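Local coordinates for beta-L-arabinobiosidase (Bacteroides thetaiotaomicron, PDB 5MQR), which is a multidomain glycosidase that hydrolyses glycosidic bonds in plant pectin, probably releasing arabinose units, with a possible sialidase activity, at residues Q77-Q90 against H150-L163. Sequence-based numbering, arbitrary orientation.
Sequences QPMLAYWNGQFYYQ and HQRVGFYVSKSGRL. With EDO (1,2-ethanediol), chain H.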
loop_
_atom_site.group_PDB
_atom_site.type_symbol
_atom_site.label_atom_id
_atom_site.label_comp_id
_atom_site.label_asym_id
_atom_site.label_seq_id
_atom_site.Cartn_x
_atom_site.Cartn_y
_atom_site.Cartn_z
ATOM N N GLN A 77 -2.373 -27.878 20.043
ATOM C CA GLN A 77 -2.859 -26.841 20.956
ATOM C C GLN A 77 -1.752 -25.942 21.490
ATOM O O GLN A 77 -1.472 -25.936 22.705
ATOM C CB GLN A 77 -3.634 -27.483 22.094
ATOM C CG GLN A 77 -4.425 -26.479 22.916
ATOM C CD GLN A 77 -5.886 -26.816 22.973
ATOM O OE1 GLN A 77 -6.734 -25.967 22.652
ATOM N NE2 GLN A 77 -6.204 -28.069 23.330
ATOM N N PRO A 78 -1.096 -25.202 20.577
ATOM C CA PRO A 78 -0.046 -24.316 21.033
ATOM C C PRO A 78 -0.569 -23.057 21.713
ATOM O O PRO A 78 -1.682 -22.608 21.418
ATOM C CB PRO A 78 0.727 -23.983 19.747
ATOM C CG PRO A 78 -0.285 -24.105 18.668
ATOM C CD PRO A 78 -1.220 -25.198 19.107
HETATM N N MSE A 79 0.245 -22.528 22.617
HETATM C CA MSE A 79 0.054 -21.219 23.254
HETATM C C MSE A 79 1.309 -20.431 23.032
HETATM O O MSE A 79 2.391 -21.000 22.839
HETATM C CB MSE A 79 -0.192 -21.332 24.755
HETATM C CG MSE A 79 -1.332 -22.290 25.093
HETATM SE SE MSE A 79 -3.058 -21.434 24.676
HETATM C CE MSE A 79 -3.992 -23.013 23.918
ATOM N N LEU A 80 1.183 -19.108 23.047
ATOM C CA LEU A 80 2.307 -18.218 22.753
ATOM C C LEU A 80 2.344 -16.979 23.645
ATOM O O LEU A 80 1.312 -16.349 23.899
ATOM C CB LEU A 80 2.254 -17.809 21.282
ATOM C CG LEU A 80 3.461 -17.102 20.659
ATOM C CD1 LEU A 80 4.675 -18.010 20.540
ATOM C CD2 LEU A 80 3.032 -16.598 19.284
ATOM N N ALA A 81 3.545 -16.651 24.135
ATOM C CA ALA A 81 3.802 -15.388 24.825
ATOM C C ALA A 81 5.176 -14.835 24.409
ATOM O O ALA A 81 5.958 -15.539 23.768
ATOM C CB ALA A 81 3.708 -15.565 26.321
ATOM N N TYR A 82 5.421 -13.563 24.722
ATOM C CA TYR A 82 6.713 -12.917 24.504
ATOM C C TYR A 82 7.132 -12.190 25.770
ATOM O O TYR A 82 6.422 -11.318 26.252
ATOM C CB TYR A 82 6.617 -11.941 23.329
ATOM C CG TYR A 82 7.925 -11.318 22.895
ATOM C CD1 TYR A 82 8.746 -11.952 21.977
ATOM C CD2 TYR A 82 8.333 -10.068 23.393
ATOM C CE1 TYR A 82 9.948 -11.375 21.562
ATOM C CE2 TYR A 82 9.538 -9.478 23.003
ATOM C CZ TYR A 82 10.350 -10.136 22.093
ATOM O OH TYR A 82 11.534 -9.567 21.688
ATOM N N TRP A 83 8.288 -12.537 26.305
ATOM C CA TRP A 83 8.676 -12.072 27.619
ATOM C C TRP A 83 10.175 -11.992 27.710
ATOM O O TRP A 83 10.858 -12.929 27.331
ATOM C CB TRP A 83 8.179 -13.086 28.640
ATOM C CG TRP A 83 8.405 -12.725 30.043
ATOM C CD1 TRP A 83 7.767 -11.751 30.743
ATOM C CD2 TRP A 83 9.325 -13.342 30.952
ATOM N NE1 TRP A 83 8.232 -11.720 32.039
ATOM C CE2 TRP A 83 9.182 -12.695 32.193
ATOM C CE3 TRP A 83 10.246 -14.384 30.838
ATOM C CZ2 TRP A 83 9.943 -13.047 33.321
ATOM C CZ3 TRP A 83 10.996 -14.751 31.956
ATOM C CH2 TRP A 83 10.843 -14.081 33.184
ATOM N N ASN A 84 10.683 -10.901 28.258
ATOM C CA ASN A 84 12.120 -10.678 28.386
ATOM C C ASN A 84 12.926 -10.901 27.114
ATOM O O ASN A 84 13.952 -11.597 27.130
ATOM C CB ASN A 84 12.685 -11.518 29.533
ATOM C CG ASN A 84 12.969 -10.677 30.723
ATOM O OD1 ASN A 84 14.117 -10.271 30.948
ATOM N ND2 ASN A 84 11.909 -10.303 31.440
ATOM N N GLY A 85 12.421 -10.339 26.017
ATOM C CA GLY A 85 13.041 -10.465 24.716
ATOM C C GLY A 85 12.940 -11.838 24.074
ATOM O O GLY A 85 13.638 -12.090 23.107
ATOM N N GLN A 86 12.077 -12.727 24.564
ATOM C CA GLN A 86 11.992 -14.096 24.017
ATOM C C GLN A 86 10.564 -14.566 23.826
ATOM O O GLN A 86 9.710 -14.263 24.657
ATOM C CB GLN A 86 12.706 -15.111 24.930
ATOM C CG GLN A 86 14.217 -14.966 24.892
ATOM C CD GLN A 86 14.969 -15.886 25.835
ATOM O OE1 GLN A 86 15.975 -15.483 26.394
ATOM N NE2 GLN A 86 14.499 -17.117 26.009
ATOM N N PHE A 87 10.342 -15.357 22.768
ATOM C CA PHE A 87 9.100 -16.080 22.581
ATOM C C PHE A 87 9.071 -17.280 23.511
ATOM O O PHE A 87 10.094 -17.927 23.709
ATOM C CB PHE A 87 8.952 -16.598 21.165
ATOM C CG PHE A 87 8.828 -15.527 20.124
ATOM C CD1 PHE A 87 9.959 -15.032 19.472
ATOM C CD2 PHE A 87 7.579 -15.050 19.758
ATOM C CE1 PHE A 87 9.842 -14.069 18.486
ATOM C CE2 PHE A 87 7.447 -14.092 18.779
ATOM C CZ PHE A 87 8.572 -13.596 18.144
ATOM N N TYR A 88 7.894 -17.565 24.067
ATOM C CA TYR A 88 7.617 -18.784 24.793
ATOM C C TYR A 88 6.440 -19.466 24.104
ATOM O O TYR A 88 5.372 -18.852 23.890
ATOM C CB TYR A 88 7.316 -18.469 26.254
ATOM C CG TYR A 88 8.550 -18.005 26.984
ATOM C CD1 TYR A 88 8.943 -16.688 26.935
ATOM C CD2 TYR A 88 9.351 -18.897 27.675
ATOM C CE1 TYR A 88 10.100 -16.268 27.567
ATOM C CE2 TYR A 88 10.513 -18.485 28.317
ATOM C CZ TYR A 88 10.885 -17.162 28.254
ATOM O OH TYR A 88 12.025 -16.708 28.885
ATOM N N TYR A 89 6.655 -20.746 23.772
ATOM C CA TYR A 89 5.782 -21.558 22.931
ATOM C C TYR A 89 5.483 -22.814 23.743
ATOM O O TYR A 89 6.393 -23.583 24.079
ATOM C CB TYR A 89 6.515 -21.888 21.636
ATOM C CG TYR A 89 5.698 -22.545 20.544
ATOM C CD1 TYR A 89 5.266 -23.855 20.662
ATOM C CD2 TYR A 89 5.401 -21.866 19.360
ATOM C CE1 TYR A 89 4.538 -24.463 19.666
ATOM C CE2 TYR A 89 4.689 -22.474 18.339
ATOM C CZ TYR A 89 4.253 -23.771 18.501
ATOM O OH TYR A 89 3.514 -24.397 17.526
ATOM N N GLN A 90 4.211 -22.990 24.092
ATOM C CA GLN A 90 3.730 -24.112 24.905
ATOM C C GLN A 90 2.894 -24.990 23.987
ATOM O O GLN A 90 2.185 -24.465 23.138
ATOM C CB GLN A 90 2.847 -23.589 26.028
ATOM C CG GLN A 90 2.576 -24.571 27.127
ATOM C CD GLN A 90 1.267 -24.325 27.888
ATOM O OE1 GLN A 90 0.192 -24.339 27.297
ATOM N NE2 GLN A 90 1.357 -24.148 29.204
ATOM N N HIS A 150 -5.133 -30.688 28.927
ATOM C CA HIS A 150 -5.914 -29.890 28.007
ATOM C C HIS A 150 -6.035 -28.477 28.565
ATOM O O HIS A 150 -6.526 -28.315 29.682
ATOM C CB HIS A 150 -7.315 -30.470 27.826
ATOM C CG HIS A 150 -8.073 -29.804 26.724
ATOM N ND1 HIS A 150 -8.913 -28.731 26.940
ATOM C CD2 HIS A 150 -8.055 -30.006 25.386
ATOM C CE1 HIS A 150 -9.413 -28.332 25.784
ATOM N NE2 HIS A 150 -8.915 -29.097 24.828
ATOM N N GLN A 151 -5.563 -27.501 27.799
ATOM C CA GLN A 151 -5.547 -26.070 28.154
ATOM C C GLN A 151 -6.006 -25.277 26.970
ATOM O O GLN A 151 -5.543 -25.560 25.864
ATOM C CB GLN A 151 -4.107 -25.524 28.268
ATOM C CG GLN A 151 -3.295 -25.997 29.378
ATOM C CD GLN A 151 -2.586 -27.287 29.108
ATOM O OE1 GLN A 151 -2.926 -28.278 29.700
ATOM N NE2 GLN A 151 -1.577 -27.270 28.251
ATOM N N ARG A 152 -6.777 -24.223 27.196
ATOM C CA ARG A 152 -7.045 -23.222 26.146
ATOM C C ARG A 152 -6.269 -21.935 26.374
ATOM O O ARG A 152 -6.372 -21.011 25.551
ATOM C CB ARG A 152 -8.537 -22.904 26.086
ATOM C CG ARG A 152 -9.433 -24.102 25.853
ATOM C CD ARG A 152 -9.230 -24.658 24.459
ATOM N NE ARG A 152 -10.437 -25.333 24.000
ATOM C CZ ARG A 152 -10.490 -26.262 23.038
ATOM N NH1 ARG A 152 -9.393 -26.626 22.345
ATOM N NH2 ARG A 152 -11.678 -26.812 22.741
ATOM N N VAL A 153 -5.546 -21.871 27.507
ATOM C CA VAL A 153 -4.742 -20.722 27.907
ATOM C C VAL A 153 -3.514 -21.265 28.616
ATOM O O VAL A 153 -3.627 -22.167 29.442
ATOM C CB VAL A 153 -5.500 -19.720 28.845
ATOM C CG1 VAL A 153 -6.095 -20.386 30.082
ATOM C CG2 VAL A 153 -4.583 -18.566 29.271
ATOM N N GLY A 154 -2.358 -20.693 28.276
ATOM C CA GLY A 154 -1.058 -21.182 28.685
ATOM C C GLY A 154 -0.145 -20.264 29.480
ATOM O O GLY A 154 0.764 -20.770 30.132
ATOM N N PHE A 155 -0.399 -18.954 29.467
ATOM C CA PHE A 155 0.564 -17.969 29.903
ATOM C C PHE A 155 -0.105 -16.745 30.502
ATOM O O PHE A 155 -1.118 -16.293 29.981
ATOM C CB PHE A 155 1.408 -17.475 28.725
ATOM C CG PHE A 155 2.377 -18.480 28.173
ATOM C CD1 PHE A 155 3.427 -18.934 28.932
ATOM C CD2 PHE A 155 2.278 -18.904 26.867
ATOM C CE1 PHE A 155 4.348 -19.832 28.407
ATOM C CE2 PHE A 155 3.187 -19.801 26.340
ATOM C CZ PHE A 155 4.225 -20.270 27.114
ATOM N N TYR A 156 0.501 -16.181 31.551
ATOM C CA TYR A 156 0.129 -14.862 32.102
ATOM C C TYR A 156 1.389 -14.098 32.511
ATOM O O TYR A 156 2.221 -14.622 33.259
ATOM C CB TYR A 156 -0.774 -15.027 33.339
ATOM C CG TYR A 156 -1.077 -13.729 34.057
ATOM C CD1 TYR A 156 -1.813 -12.739 33.424
ATOM C CD2 TYR A 156 -0.654 -13.501 35.363
ATOM C CE1 TYR A 156 -2.104 -11.546 34.039
ATOM C CE2 TYR A 156 -0.945 -12.311 36.000
ATOM C CZ TYR A 156 -1.667 -11.327 35.334
ATOM O OH TYR A 156 -2.002 -10.113 35.921
ATOM N N VAL A 157 1.516 -12.855 32.074
ATOM C CA VAL A 157 2.563 -11.963 32.569
ATOM C C VAL A 157 1.942 -11.064 33.635
ATOM O O VAL A 157 1.020 -10.288 33.353
ATOM C CB VAL A 157 3.177 -11.090 31.442
ATOM C CG1 VAL A 157 4.215 -10.108 32.023
ATOM C CG2 VAL A 157 3.800 -11.973 30.382
ATOM N N SER A 158 2.465 -11.157 34.851
ATOM C CA SER A 158 1.901 -10.446 35.989
ATOM C C SER A 158 2.235 -8.954 35.976
ATOM O O SER A 158 3.025 -8.466 35.150
ATOM C CB SER A 158 2.373 -11.080 37.287
ATOM O OG SER A 158 3.679 -10.651 37.609
ATOM N N LYS A 159 1.605 -8.233 36.890
ATOM C CA LYS A 159 1.824 -6.800 37.024
ATOM C C LYS A 159 3.250 -6.472 37.433
ATOM O O LYS A 159 3.796 -5.506 36.954
ATOM C CB LYS A 159 0.836 -6.200 38.013
ATOM C CG LYS A 159 -0.553 -6.165 37.419
ATOM C CD LYS A 159 -1.540 -5.590 38.410
ATOM C CE LYS A 159 -2.971 -5.689 37.886
ATOM N NZ LYS A 159 -3.879 -5.433 39.048
ATOM N N SER A 160 3.859 -7.311 38.253
ATOM C CA SER A 160 5.277 -7.186 38.607
ATOM C C SER A 160 6.269 -7.769 37.553
ATOM O O SER A 160 7.448 -7.948 37.859
ATOM C CB SER A 160 5.502 -7.852 39.970
ATOM O OG SER A 160 5.257 -9.243 39.886
ATOM N N GLY A 161 5.798 -8.091 36.349
ATOM C CA GLY A 161 6.637 -8.604 35.275
ATOM C C GLY A 161 7.093 -10.055 35.356
ATOM O O GLY A 161 8.020 -10.422 34.643
ATOM N N ARG A 162 6.459 -10.876 36.201
ATOM C CA ARG A 162 6.711 -12.328 36.241
ATOM C C ARG A 162 5.919 -13.118 35.185
ATOM O O ARG A 162 4.808 -12.721 34.770
ATOM C CB ARG A 162 6.430 -12.877 37.635
ATOM C CG ARG A 162 7.396 -12.332 38.690
ATOM C CD ARG A 162 6.935 -12.725 40.078
ATOM N NE ARG A 162 7.945 -12.476 41.111
ATOM C CZ ARG A 162 8.499 -13.398 41.905
ATOM N NH1 ARG A 162 8.193 -14.690 41.833
ATOM N NH2 ARG A 162 9.383 -13.014 42.816
ATOM N N LEU A 163 6.504 -14.220 34.722
ATOM C CA LEU A 163 5.869 -15.033 33.700
ATOM C C LEU A 163 5.335 -16.268 34.368
ATOM O O LEU A 163 6.102 -17.018 34.927
ATOM C CB LEU A 163 6.842 -15.412 32.578
ATOM C CG LEU A 163 6.255 -16.273 31.437
ATOM C CD1 LEU A 163 5.047 -15.637 30.763
ATOM C CD2 LEU A 163 7.316 -16.542 30.384
HETATM C C1 EDO H . -11.166 -30.185 22.429
HETATM O O1 EDO H . -9.793 -29.954 22.032
HETATM C C2 EDO H . -12.149 -29.994 21.265
HETATM O O2 EDO H . -13.422 -29.482 21.668
HETATM O O HOH W 1 -0.705 -26.169 25.529
HETATM O O HOH W 2 10.267 -9.240 33.716
#
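Two successive blades of the N-terminal beta-propeller meet here, Phe155 and Leu163 of one packing into the hairpin 77-90 of the other. Strand segments 77-83 and 155-157 run nearly parallel (19°), closest axis approach 7.7 Å, with no backbone-to-backbone hydrogen bond between them. Ala81 CB lies over a face of the Phe155 ring, 4.0 Å from its centroid, while Tyr88 CB touches Phe155 CZ at 3.7 Å. Nearer the turn, Leu163 is shared by two rings through CH-pi contacts: CB sits 3.7 Å from the centroid of the Trp83 six-membered ring, and CD2 3.8 Å from that of Tyr88, over its face. With CG anti to the backbone N (chi1 -176°), the Trp83 indole reaches turn 158-161, NE1 donating in its ring plane to Gly161 O (2.9 Å) from above the carbonyl plane. At the other end Arg152 NH1 meets a lone pair of Gln77 OE1 (2.8 Å, 160°), also bonded by Lys310; Glu247 pairs with Arg152 NE. A water on Gln77 O and Gln90 OE1 accepts a weak bond from Gln151 NE2; Met166 and Asn168 are the stronger polar partners of Gln90 and Gln151. Leu107 of strand 104-110 adjoins Phe155, strand 397-403 packs against Leu80, and helix 226-236 borders Ser158.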